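Local coordinates for protein dTDP-4-dehydrorhamnose reductase (Sulfolobus tokodaii, PDB 2GGS) that binds NADPH and probably reduces dTDP-4-dehydrorhamnose at its 4-keto group, as an extended short-chain dehydrogenase/reductase of the RmlD family, at residues 82-87 against 131-136; 61-66 against 102-107; 69-74 against 240-245. One frame throughout, in Å; residues are numbered along the deposited sequence.

In the fold
Contacts 1 and 2 belong to the Rossmann part of the chain and border NADPH, while contact 3 ties a loop from the C-terminal part, 240-245, to helix 70-75, which precedes helix 77-97 in the chain. Contact 2 joins two neighbouring strands of the central parallel sheet, and contact 1 packs together the two helices, 77-97 and 129-141, that lie on one face of the sheet, with centres about 11 Å apart. K134 NZ ties the two together by a probable hydrogen bond of 2.8 Å to I105 O. Contact 3, about 14 Å from contact 1 and 20 Å from contact 2 between centres, stays clear of the cofactor: the V70 side chain is about 7 Å from it.

Contact 1: 82-87 against 131-136; sequences KINAEA and GLSKLL. With NDP (NADPH dihydro-nicotinamide-adenine-dinucleotide phosphate), chain C.
N84 and S133 meet where the two helices run side by side, their axes 7.1 Å apart and only 23° from parallel. Small side chains permit this closeness. The S133 hydroxyl lies between its own backbone N and carbonyl carbon (chi1 61°), and there OG receives ND2 of N84 at 2.9 Å in a nearly straight bond (171°) that stays in the amide plane. OG also bonds to the preceding turn of its helix, while OD1 at the other end of the N84 amide accepts from M67 N, so both ends of this buried amide are held and its flip is fixed. The next residue, A85, presses its methyl on the backbone, with CB 3.4 Å from S133 O. Contact slackens towards L136, a partly exposed residue that offers A85 just its CB, 3.7 Å from A85 CB, and whose branched end turns away from the alanine.

On the cofactor side the chain of K134 bends at chi2 and chi3, laying its CD over one face of the N84 amide, with K134 CD 3.9 Å from N84 CG. Its NZ then reaches O3D of the nicotinamide ribose of NADPH at 2.9 Å, with a weaker bond to O2D, and I105 O is a further acceptor. A water bridges K134 NZ to N84 O, linking the ammonium to the opposing helix. I83 turns to the adenine instead, CG1 lying 3.6 Å from NADPH N7A. A lysine on this helix holding the nicotinamide ribose, with Y130 four residues before it, matches the YxxxK motif of the short-chain dehydrogenase/reductase Rossmann fold.

Contact 2: 61-66 against 102-107; sequences IINAAA and IVHIST. With NDP (NADPH dihydro-nicotinamide-adenine-dinucleotide phosphate), chain C.
I61, I62 and N63 pair in parallel with I102, V103 and H104, two adjacent inner strands of the Rossmann-fold sheet. V103 N bonds to I61 O and N63 N to V103 O, both at 2.8 Å; the last bond, I105 N to N63 O, is longer at 3.1 Å, just where 61-66 leaves the strand. I62 and V103 share the face covered by helix 186-199, whereas N63 and H104 turn to the other face, covered by helices 77-97 and 129-141.

From CB, 3.9 Å from H104 ND1, the N63 side chain extends with CG opposite the backbone N (chi1 -176°), running beside the imidazole in the same direction. Its CG lies in the ring plane at the edge. OD1 accepts a hydrogen bond from T6 OG1 of the neighbouring strand 3-6, while ND2 donates to H104 ND1 at 3.0 Å. Replacing N63 by a leucine would probably leave H104 ND1 and T6 OG1 without this shared buried partner.

Beyond the strands, A66 N gives NADPH O4B a 3.1 Å hydrogen bond, and I105 CG2 touches the other ribose, 3.4 Å from NADPH O4D.

Contact 3: 69-74 against 240-245; sequences DVDKCE and WIAKRP
D71, in the first turn of helix 70-75, clasps the irregular loop 240-245 by an end-on salt bridge to R244, joining the Rossmann-fold part to the C-terminal part of the chain. R244 NH1 reaches D71 OD1 at 2.9 Å and NH2 reaches OD2 at 3.0 Å, the latter nearly straight (176°). Both oxygens lie close to the guanidinium plane, yet the carboxylate is turned 48° from it.

Two main-chain N-H groups add to this grip. I241 N and A242 N also donate to D71 OD1, so three donors converge on one oxygen, which is likely to favour the charged carboxylate. R244 NH1 additionally donates to A242 O, which, with the two-nitrogen grip on D71, limits rotation of the guanidinium.

The guanidinium is sandwiched: the W240 ring lies over one face, with R244 CZ 3.5 Å above the indole plane, and V70 CG1 lies over the centre of the opposite face. Apolar contacts follow along the helix, where V70 CG1 meets the A242 methyl and E74 CG slides past I241 CG2.

E74, bent at chi2, sends OE1 to Y129 N outside the contact; its OE2 accepts from a water at 2.7 Å that in turn accepts from K243 N.

Contact 1: 82-87 against 131-136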
loop_
_atom_site.group_PDB
_atom_site.type_symbol
_atom_site.label_atom_id
_atom_site.label_comp_id
_atom_site.label_asym_id
_atom_site.label_seq_id
_atom_site.Cartn_x
_atom_site.Cartn_y
_atom_site.Cartn_z
ATOM N N LYS A 82 -3.892 -15.375 -5.613
ATOM C CA LYS A 82 -3.627 -15.180 -6.999
ATOM C C LYS A 82 -3.191 -13.784 -7.344
ATOM O O LYS A 82 -2.333 -13.625 -8.207
ATOM C CB LYS A 82 -4.883 -15.471 -7.807
ATOM C CG LYS A 82 -5.092 -16.956 -7.962
ATOM C CD LYS A 82 -5.649 -17.248 -9.355
ATOM C CE LYS A 82 -7.168 -17.396 -9.339
ATOM N NZ LYS A 82 -7.569 -18.771 -8.883
ATOM N N ILE A 83 -3.790 -12.790 -6.697
ATOM C CA ILE A 83 -3.453 -11.396 -7.040
ATOM C C ILE A 83 -2.310 -10.899 -6.146
ATOM O O ILE A 83 -1.410 -10.244 -6.657
ATOM C CB ILE A 83 -4.683 -10.437 -7.013
ATOM C CG1 ILE A 83 -4.349 -9.008 -7.494
ATOM C CG2 ILE A 83 -5.341 -10.392 -5.609
ATOM C CD1 ILE A 83 -3.612 -8.888 -8.813
ATOM N N ASN A 84 -2.368 -11.220 -4.848
ATOM C CA ASN A 84 -1.379 -10.650 -3.913
ATOM C C ASN A 84 -0.047 -11.351 -3.954
ATOM O O ASN A 84 0.998 -10.751 -3.596
ATOM C CB ASN A 84 -1.924 -10.707 -2.495
ATOM C CG ASN A 84 -3.005 -9.696 -2.247
ATOM O OD1 ASN A 84 -3.278 -8.808 -3.069
ATOM N ND2 ASN A 84 -3.601 -9.798 -1.063
ATOM N N ALA A 85 -0.056 -12.607 -4.403
ATOM C CA ALA A 85 1.173 -13.384 -4.452
ATOM C C ALA A 85 1.500 -13.856 -5.875
ATOM O O ALA A 85 2.501 -13.450 -6.474
ATOM C CB ALA A 85 1.122 -14.563 -3.466
ATOM N N GLU A 86 0.632 -14.686 -6.464
ATOM C CA GLU A 86 1.061 -15.373 -7.687
ATOM C C GLU A 86 1.302 -14.409 -8.867
ATOM O O GLU A 86 2.204 -14.639 -9.634
ATOM C CB GLU A 86 0.031 -16.456 -8.083
ATOM C CG GLU A 86 0.642 -17.512 -9.012
ATOM C CD GLU A 86 -0.231 -18.747 -9.137
ATOM O OE1 GLU A 86 -1.392 -18.708 -8.672
ATOM O OE2 GLU A 86 0.271 -19.735 -9.711
ATOM N N ALA A 87 0.516 -13.340 -8.984
ATOM C CA ALA A 87 0.685 -12.365 -10.073
ATOM C C ALA A 87 2.086 -11.800 -10.050
ATOM O O ALA A 87 2.664 -11.507 -11.107
ATOM C CB ALA A 87 -0.363 -11.240 -10.003
ATOM N N GLY A 131 -2.017 -10.302 5.076
ATOM C CA GLY A 131 -0.572 -10.252 5.379
ATOM C C GLY A 131 0.247 -11.407 4.793
ATOM O O GLY A 131 1.325 -11.211 4.213
ATOM N N LEU A 132 -0.275 -12.623 4.919
ATOM C CA LEU A 132 0.418 -13.806 4.381
ATOM C C LEU A 132 0.473 -13.772 2.858
ATOM O O LEU A 132 1.535 -13.996 2.271
ATOM C CB LEU A 132 -0.250 -15.107 4.877
ATOM C CG LEU A 132 0.520 -16.348 4.357
ATOM C CD1 LEU A 132 2.035 -16.313 4.646
ATOM C CD2 LEU A 132 -0.107 -17.628 4.924
ATOM N N SER A 133 -0.671 -13.536 2.203
ATOM C CA SER A 133 -0.645 -13.425 0.734
ATOM C C SER A 133 0.350 -12.358 0.268
ATOM O O SER A 133 1.105 -12.589 -0.679
ATOM C CB SER A 133 -2.047 -13.197 0.120
ATOM O OG SER A 133 -2.624 -11.993 0.581
ATOM N N LYS A 134 0.372 -11.200 0.952
ATOM C CA LYS A 134 1.332 -10.172 0.634
ATOM C C LYS A 134 2.759 -10.629 0.894
ATOM O O LYS A 134 3.644 -10.391 0.056
ATOM C CB LYS A 134 0.987 -8.870 1.371
ATOM C CG LYS A 134 -0.317 -8.194 0.825
ATOM C CD LYS A 134 -0.182 -7.554 -0.557
ATOM C CE LYS A 134 0.845 -6.397 -0.606
ATOM N NZ LYS A 134 0.984 -5.809 -1.965
ATOM N N LEU A 135 2.981 -11.323 1.988
ATOM C CA LEU A 135 4.338 -11.832 2.288
ATOM C C LEU A 135 4.794 -12.806 1.206
ATOM O O LEU A 135 5.926 -12.757 0.795
ATOM C CB LEU A 135 4.401 -12.518 3.639
ATOM C CG LEU A 135 5.744 -13.189 3.937
ATOM C CD1 LEU A 135 6.880 -12.163 3.898
ATOM C CD2 LEU A 135 5.623 -13.869 5.309
ATOM N N LEU A 136 3.901 -13.669 0.731
ATOM C CA LEU A 136 4.244 -14.557 -0.388
ATOM C C LEU A 136 4.579 -13.770 -1.657
ATOM O O LEU A 136 5.579 -14.068 -2.310
ATOM C CB LEU A 136 3.148 -15.619 -0.602
ATOM C CG LEU A 136 2.926 -16.502 0.643
ATOM C CD1 LEU A 136 1.802 -17.502 0.390
ATOM C CD2 LEU A 136 4.182 -17.217 1.198
HETATM P PA NDP C . -6.435 0.050 -3.483
HETATM O O1A NDP C . -7.358 -0.920 -2.871
HETATM O O2A NDP C . -6.936 1.445 -3.479
HETATM O O5B NDP C . -6.073 -0.338 -4.971
HETATM C C5B NDP C . -5.949 -1.695 -5.355
HETATM C C4B NDP C . -5.558 -1.666 -6.810
HETATM O O4B NDP C . -5.277 -3.012 -7.202
HETATM C C3B NDP C . -6.633 -1.084 -7.714
HETATM O O3B NDP C . -6.013 -0.275 -8.677
HETATM C C2B NDP C . -7.200 -2.351 -8.367
HETATM O O2B NDP C . -7.679 -2.019 -9.635
HETATM C C1B NDP C . -5.935 -3.193 -8.447
HETATM N N9A NDP C . -6.253 -4.614 -8.623
HETATM C C8A NDP C . -6.813 -5.452 -7.708
HETATM N N7A NDP C . -6.962 -6.678 -8.287
HETATM C C5A NDP C . -6.502 -6.596 -9.547
HETATM C C6A NDP C . -6.424 -7.528 -10.589
HETATM N N6A NDP C . -6.965 -8.769 -10.442
HETATM N N1A NDP C . -5.912 -7.085 -11.778
HETATM C C2A NDP C . -5.457 -5.789 -11.990
HETATM N N3A NDP C . -5.554 -4.878 -10.966
HETATM C C4A NDP C . -6.071 -5.288 -9.784
HETATM O O3 NDP C . -5.050 -0.198 -2.676
HETATM P PN NDP C . -3.987 0.929 -2.195
HETATM O O1N NDP C . -3.689 1.926 -3.198
HETATM O O2N NDP C . -4.509 1.309 -0.862
HETATM O O5D NDP C . -2.726 -0.018 -1.926
HETATM C C5D NDP C . -1.594 0.030 -2.788
HETATM C C4D NDP C . -0.546 -1.002 -2.391
HETATM O O4D NDP C . -0.131 -0.724 -1.074
HETATM C C3D NDP C . -1.042 -2.445 -2.390
HETATM O O3D NDP C . 0.084 -3.198 -2.753
HETATM C C2D NDP C . -1.397 -2.708 -0.948
HETATM O O2D NDP C . -1.340 -4.096 -0.666
HETATM C C1D NDP C . -0.277 -1.890 -0.260
HETATM N N1N NDP C . -0.666 -1.523 1.107
HETATM C C2N NDP C . -1.900 -0.958 1.290
HETATM C C3N NDP C . -2.274 -0.407 2.507
HETATM C C7N NDP C . -3.634 0.198 2.640
HETATM O O7N NDP C . -4.100 0.541 3.925
HETATM N N7N NDP C . -4.384 0.388 1.557
HETATM C C4N NDP C . -1.322 -0.427 3.689
HETATM C C5N NDP C . 0.000 -1.100 3.406
HETATM C C6N NDP C . 0.263 -1.601 2.125
HETATM P P2B NDP C . -9.301 -1.848 -9.946
HETATM O O1X NDP C . -9.284 -1.086 -11.209
HETATM O O2X NDP C . -9.941 -1.130 -8.806
HETATM O O3X NDP C . -9.961 -3.244 -10.087
HETATM O O HOH W 1 0.961 -7.956 -3.819
#

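Contact 2: 61-66 against 102-107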
loop_
_atom_site.group_PDB
_atom_site.type_symbol
_atom_site.label_atom_id
_atom_site.label_comp_id
_atom_site.label_asym_id
_atom_site.label_seq_id
_atom_site.Cartn_x
_atom_site.Cartn_y
_atom_site.Cartn_z
ATOM N N ILE A 61 8.557 -0.973 -13.538
ATOM C CA ILE A 61 7.231 -1.450 -13.209
ATOM C C ILE A 61 7.035 -1.140 -11.719
ATOM O O ILE A 61 7.821 -1.601 -10.919
ATOM C CB ILE A 61 7.087 -2.976 -13.429
ATOM C CG1 ILE A 61 7.271 -3.307 -14.919
ATOM C CG2 ILE A 61 5.708 -3.487 -12.949
ATOM C CD1 ILE A 61 7.638 -4.740 -15.141
ATOM N N ILE A 62 5.971 -0.420 -11.377
ATOM C CA ILE A 62 5.590 -0.257 -9.968
ATOM C C ILE A 62 4.329 -1.098 -9.715
ATOM O O ILE A 62 3.258 -0.795 -10.282
ATOM C CB ILE A 62 5.318 1.217 -9.614
ATOM C CG1 ILE A 62 6.549 2.105 -9.870
ATOM C CG2 ILE A 62 4.946 1.335 -8.124
ATOM C CD1 ILE A 62 6.214 3.622 -9.845
ATOM N N ASN A 63 4.479 -2.181 -8.934
ATOM C CA ASN A 63 3.353 -3.102 -8.681
ATOM C C ASN A 63 2.571 -2.679 -7.445
ATOM O O ASN A 63 2.951 -3.052 -6.310
ATOM C CB ASN A 63 3.833 -4.543 -8.504
ATOM C CG ASN A 63 2.667 -5.489 -8.349
ATOM O OD1 ASN A 63 1.650 -5.298 -9.024
ATOM N ND2 ASN A 63 2.765 -6.459 -7.427
ATOM N N ALA A 64 1.539 -1.850 -7.661
ATOM C CA ALA A 64 0.672 -1.409 -6.565
ATOM C C ALA A 64 -0.650 -2.164 -6.543
ATOM O O ALA A 64 -1.469 -1.990 -5.634
ATOM C CB ALA A 64 0.420 0.103 -6.627
ATOM N N ALA A 65 -0.849 -3.039 -7.513
ATOM C CA ALA A 65 -2.130 -3.779 -7.501
ATOM C C ALA A 65 -2.227 -4.823 -6.373
ATOM O O ALA A 65 -1.242 -5.519 -6.066
ATOM C CB ALA A 65 -2.296 -4.504 -8.859
ATOM N N ALA A 66 -3.416 -4.984 -5.796
ATOM C CA ALA A 66 -3.613 -5.944 -4.680
ATOM C C ALA A 66 -5.082 -5.972 -4.271
ATOM O O ALA A 66 -5.794 -5.012 -4.513
ATOM C CB ALA A 66 -2.786 -5.569 -3.461
ATOM N N ILE A 102 12.009 -3.455 -11.241
ATOM C CA ILE A 102 10.749 -3.840 -10.601
ATOM C C ILE A 102 10.654 -3.237 -9.192
ATOM O O ILE A 102 11.555 -3.433 -8.366
ATOM C CB ILE A 102 10.643 -5.346 -10.519
ATOM C CG1 ILE A 102 10.581 -5.932 -11.949
ATOM C CG2 ILE A 102 9.412 -5.761 -9.655
ATOM C CD1 ILE A 102 10.137 -7.322 -12.004
ATOM N N VAL A 103 9.583 -2.488 -8.938
ATOM C CA VAL A 103 9.329 -1.894 -7.606
ATOM C C VAL A 103 8.014 -2.457 -7.092
ATOM O O VAL A 103 6.954 -2.217 -7.703
ATOM C CB VAL A 103 9.229 -0.324 -7.666
ATOM C CG1 VAL A 103 8.918 0.248 -6.259
ATOM C CG2 VAL A 103 10.508 0.272 -8.259
ATOM N N HIS A 104 8.064 -3.222 -6.001
ATOM C CA HIS A 104 6.883 -3.932 -5.558
ATOM C C HIS A 104 6.429 -3.313 -4.222
ATOM O O HIS A 104 7.247 -3.094 -3.331
ATOM C CB HIS A 104 7.197 -5.427 -5.345
ATOM C CG HIS A 104 6.098 -6.140 -4.634
ATOM N ND1 HIS A 104 4.863 -6.337 -5.224
ATOM C CD2 HIS A 104 5.999 -6.625 -3.370
ATOM C CE1 HIS A 104 4.056 -6.912 -4.354
ATOM N NE2 HIS A 104 4.723 -7.122 -3.228
ATOM N N ILE A 105 5.131 -3.070 -4.080
ATOM C CA ILE A 105 4.639 -2.431 -2.856
ATOM C C ILE A 105 4.116 -3.480 -1.890
ATOM O O ILE A 105 3.348 -4.372 -2.266
ATOM C CB ILE A 105 3.547 -1.370 -3.164
ATOM C CG1 ILE A 105 4.005 -0.374 -4.263
ATOM C CG2 ILE A 105 3.139 -0.657 -1.836
ATOM C CD1 ILE A 105 5.317 0.373 -3.980
ATOM N N SER A 106 4.548 -3.402 -0.625
ATOM C CA SER A 106 4.128 -4.359 0.369
ATOM C C SER A 106 3.561 -3.667 1.622
ATOM O O SER A 106 3.231 -2.473 1.592
ATOM C CB SER A 106 5.257 -5.350 0.694
ATOM O OG SER A 106 4.808 -6.458 1.483
ATOM N N THR A 107 3.400 -4.442 2.687
ATOM C CA THR A 107 2.550 -4.030 3.823
ATOM C C THR A 107 3.161 -4.329 5.192
ATOM O O THR A 107 3.838 -5.339 5.390
ATOM C CB THR A 107 1.120 -4.677 3.714
ATOM O OG1 THR A 107 0.310 -4.288 4.840
ATOM C CG2 THR A 107 1.212 -6.215 3.646
HETATM P PA NDP C . -6.435 0.050 -3.483
HETATM O O1A NDP C . -7.358 -0.920 -2.871
HETATM O O2A NDP C . -6.936 1.445 -3.479
HETATM O O5B NDP C . -6.073 -0.338 -4.971
HETATM C C5B NDP C . -5.949 -1.695 -5.355
HETATM C C4B NDP C . -5.558 -1.666 -6.810
HETATM O O4B NDP C . -5.277 -3.012 -7.202
HETATM C C3B NDP C . -6.633 -1.084 -7.714
HETATM O O3B NDP C . -6.013 -0.275 -8.677
HETATM C C2B NDP C . -7.200 -2.351 -8.367
HETATM O O2B NDP C . -7.679 -2.019 -9.635
HETATM C C1B NDP C . -5.935 -3.193 -8.447
HETATM N N9A NDP C . -6.253 -4.614 -8.623
HETATM C C8A NDP C . -6.813 -5.452 -7.708
HETATM N N7A NDP C . -6.962 -6.678 -8.287
HETATM C C5A NDP C . -6.502 -6.596 -9.547
HETATM C C6A NDP C . -6.424 -7.528 -10.589
HETATM N N6A NDP C . -6.965 -8.769 -10.442
HETATM N N1A NDP C . -5.912 -7.085 -11.778
HETATM C C2A NDP C . -5.457 -5.789 -11.990
HETATM N N3A NDP C . -5.554 -4.878 -10.966
HETATM C C4A NDP C . -6.071 -5.288 -9.784
HETATM O O3 NDP C . -5.050 -0.198 -2.676
HETATM P PN NDP C . -3.987 0.929 -2.195
HETATM O O1N NDP C . -3.689 1.926 -3.198
HETATM O O2N NDP C . -4.509 1.309 -0.862
HETATM O O5D NDP C . -2.726 -0.018 -1.926
HETATM C C5D NDP C . -1.594 0.030 -2.788
HETATM C C4D NDP C . -0.546 -1.002 -2.391
HETATM O O4D NDP C . -0.131 -0.724 -1.074
HETATM C C3D NDP C . -1.042 -2.445 -2.390
HETATM O O3D NDP C . 0.084 -3.198 -2.753
HETATM C C2D NDP C . -1.397 -2.708 -0.948
HETATM O O2D NDP C . -1.340 -4.096 -0.666
HETATM C C1D NDP C . -0.277 -1.890 -0.260
HETATM N N1N NDP C . -0.666 -1.523 1.107
HETATM C C2N NDP C . -1.900 -0.958 1.290
HETATM C C3N NDP C . -2.274 -0.407 2.507
HETATM C C7N NDP C . -3.634 0.198 2.640
HETATM O O7N NDP C . -4.100 0.541 3.925
HETATM N N7N NDP C . -4.384 0.388 1.557
HETATM C C4N NDP C . -1.322 -0.427 3.689
HETATM C C5N NDP C . 0.000 -1.100 3.406
HETATM C C6N NDP C . 0.263 -1.601 2.125
HETATM P P2B NDP C . -9.301 -1.848 -9.946
HETATM O O1X NDP C . -9.284 -1.086 -11.209
HETATM O O2X NDP C . -9.941 -1.130 -8.806
HETATM O O3X NDP C . -9.961 -3.244 -10.087
#

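Contact 3: 69-74 against 240-245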
loop_
_atom_site.group_PDB
_atom_site.type_symbol
_atom_site.label_atom_id
_atom_site.label_comp_id
_atom_site.label_asym_id
_atom_site.label_seq_id
_atom_site.Cartn_x
_atom_site.Cartn_y
_atom_site.Cartn_z
ATOM N N ASP A 69 -8.832 -5.542 0.855
ATOM C CA ASP A 69 -9.873 -5.754 1.865
ATOM C C ASP A 69 -9.447 -6.921 2.741
ATOM O O ASP A 69 -9.483 -8.103 2.334
ATOM C CB ASP A 69 -11.228 -6.024 1.207
ATOM C CG ASP A 69 -12.368 -6.154 2.226
ATOM O OD1 ASP A 69 -12.196 -6.749 3.325
ATOM O OD2 ASP A 69 -13.468 -5.655 1.895
ATOM N N VAL A 70 -8.997 -6.592 3.942
ATOM C CA VAL A 70 -8.421 -7.568 4.847
ATOM C C VAL A 70 -9.372 -8.719 5.202
ATOM O O VAL A 70 -8.970 -9.890 5.227
ATOM C CB VAL A 70 -7.843 -6.876 6.106
ATOM C CG1 VAL A 70 -7.358 -7.895 7.112
ATOM C CG2 VAL A 70 -6.758 -5.894 5.683
ATOM N N ASP A 71 -10.647 -8.398 5.447
ATOM C CA ASP A 71 -11.585 -9.442 5.867
ATOM C C ASP A 71 -11.966 -10.339 4.714
ATOM O O ASP A 71 -12.076 -11.549 4.889
ATOM C CB ASP A 71 -12.808 -8.823 6.520
ATOM C CG ASP A 71 -12.441 -8.081 7.772
ATOM O OD1 ASP A 71 -11.930 -8.731 8.713
ATOM O OD2 ASP A 71 -12.589 -6.839 7.765
ATOM N N LYS A 72 -12.090 -9.745 3.535
ATOM C CA LYS A 72 -12.325 -10.513 2.320
ATOM C C LYS A 72 -11.171 -11.475 2.056
ATOM O O LYS A 72 -11.404 -12.640 1.740
ATOM C CB LYS A 72 -12.539 -9.597 1.137
ATOM C CG LYS A 72 -13.971 -9.076 1.100
ATOM C CD LYS A 72 -14.317 -8.382 -0.215
ATOM C CE LYS A 72 -15.744 -7.823 -0.155
ATOM N NZ LYS A 72 -16.081 -7.268 1.193
ATOM N N CYS A 73 -9.925 -11.009 2.246
ATOM C CA CYS A 73 -8.760 -11.901 2.063
ATOM C C CYS A 73 -8.820 -13.124 3.000
ATOM O O CYS A 73 -8.304 -14.189 2.653
ATOM C CB CYS A 73 -7.421 -11.156 2.272
ATOM S SG CYS A 73 -6.971 -10.002 1.021
ATOM N N GLU A 74 -9.402 -12.964 4.190
ATOM C CA GLU A 74 -9.410 -14.019 5.191
ATOM C C GLU A 74 -10.323 -15.172 4.786
ATOM O O GLU A 74 -10.027 -16.327 5.105
ATOM C CB GLU A 74 -9.825 -13.463 6.569
ATOM C CG GLU A 74 -9.508 -14.354 7.729
ATOM C CD GLU A 74 -8.021 -14.334 8.125
ATOM O OE1 GLU A 74 -7.246 -13.597 7.505
ATOM O OE2 GLU A 74 -7.630 -15.059 9.057
ATOM N N TRP A 240 -15.193 -7.580 12.371
ATOM C CA TRP A 240 -13.916 -8.030 11.797
ATOM C C TRP A 240 -13.827 -9.556 11.757
ATOM O O TRP A 240 -14.145 -10.235 12.746
ATOM C CB TRP A 240 -12.723 -7.443 12.573
ATOM C CG TRP A 240 -12.336 -6.049 12.119
ATOM C CD1 TRP A 240 -12.983 -5.292 11.197
ATOM C CD2 TRP A 240 -11.243 -5.247 12.599
ATOM N NE1 TRP A 240 -12.358 -4.075 11.046
ATOM C CE2 TRP A 240 -11.285 -4.025 11.896
ATOM C CE3 TRP A 240 -10.229 -5.448 13.550
ATOM C CZ2 TRP A 240 -10.338 -3.000 12.098
ATOM C CZ3 TRP A 240 -9.281 -4.419 13.753
ATOM C CH2 TRP A 240 -9.350 -3.218 13.031
ATOM N N ILE A 241 -13.446 -10.090 10.597
ATOM C CA ILE A 241 -13.165 -11.521 10.460
ATOM C C ILE A 241 -11.685 -11.792 10.783
ATOM O O ILE A 241 -11.368 -12.663 11.589
ATOM C CB ILE A 241 -13.559 -12.082 9.054
ATOM C CG1 ILE A 241 -15.079 -12.040 8.847
ATOM C CG2 ILE A 241 -13.079 -13.518 8.881
ATOM C CD1 ILE A 241 -15.552 -10.994 7.872
ATOM N N ALA A 242 -10.787 -11.037 10.165
ATOM C CA ALA A 242 -9.349 -11.260 10.370
ATOM C C ALA A 242 -8.812 -10.601 11.642
ATOM O O ALA A 242 -9.357 -9.602 12.094
ATOM C CB ALA A 242 -8.575 -10.769 9.145
ATOM N N LYS A 243 -7.751 -11.165 12.213
ATOM C CA LYS A 243 -7.051 -10.546 13.341
ATOM C C LYS A 243 -6.129 -9.477 12.778
ATOM O O LYS A 243 -5.508 -9.708 11.740
ATOM C CB LYS A 243 -6.241 -11.577 14.097
ATOM C CG LYS A 243 -7.070 -12.538 14.965
ATOM C CD LYS A 243 -6.453 -13.962 15.051
ATOM C CE LYS A 243 -6.953 -14.941 13.942
ATOM N NZ LYS A 243 -8.455 -15.029 13.840
ATOM N N ARG A 244 -6.088 -8.303 13.410
ATOM C CA ARG A 244 -5.115 -7.247 13.029
ATOM C C ARG A 244 -3.921 -7.298 13.969
ATOM O O ARG A 244 -4.098 -7.587 15.149
ATOM C CB ARG A 244 -5.772 -5.860 13.096
ATOM C CG ARG A 244 -6.453 -5.376 11.807
ATOM C CD ARG A 244 -7.534 -6.328 11.306
ATOM N NE ARG A 244 -8.297 -5.685 10.232
ATOM C CZ ARG A 244 -9.431 -6.196 9.734
ATOM N NH1 ARG A 244 -9.900 -7.352 10.207
ATOM N NH2 ARG A 244 -10.082 -5.568 8.764
ATOM N N PRO A 245 -2.704 -7.002 13.459
ATOM C CA PRO A 245 -1.523 -6.914 14.341
ATOM C C PRO A 245 -1.684 -5.770 15.335
ATOM O O PRO A 245 -2.181 -4.711 14.985
ATOM C CB PRO A 245 -0.351 -6.659 13.364
ATOM C CG PRO A 245 -1.001 -6.098 12.121
ATOM C CD PRO A 245 -2.364 -6.751 12.040
HETATM O O HOH W 2 -6.598 -13.524 11.044
#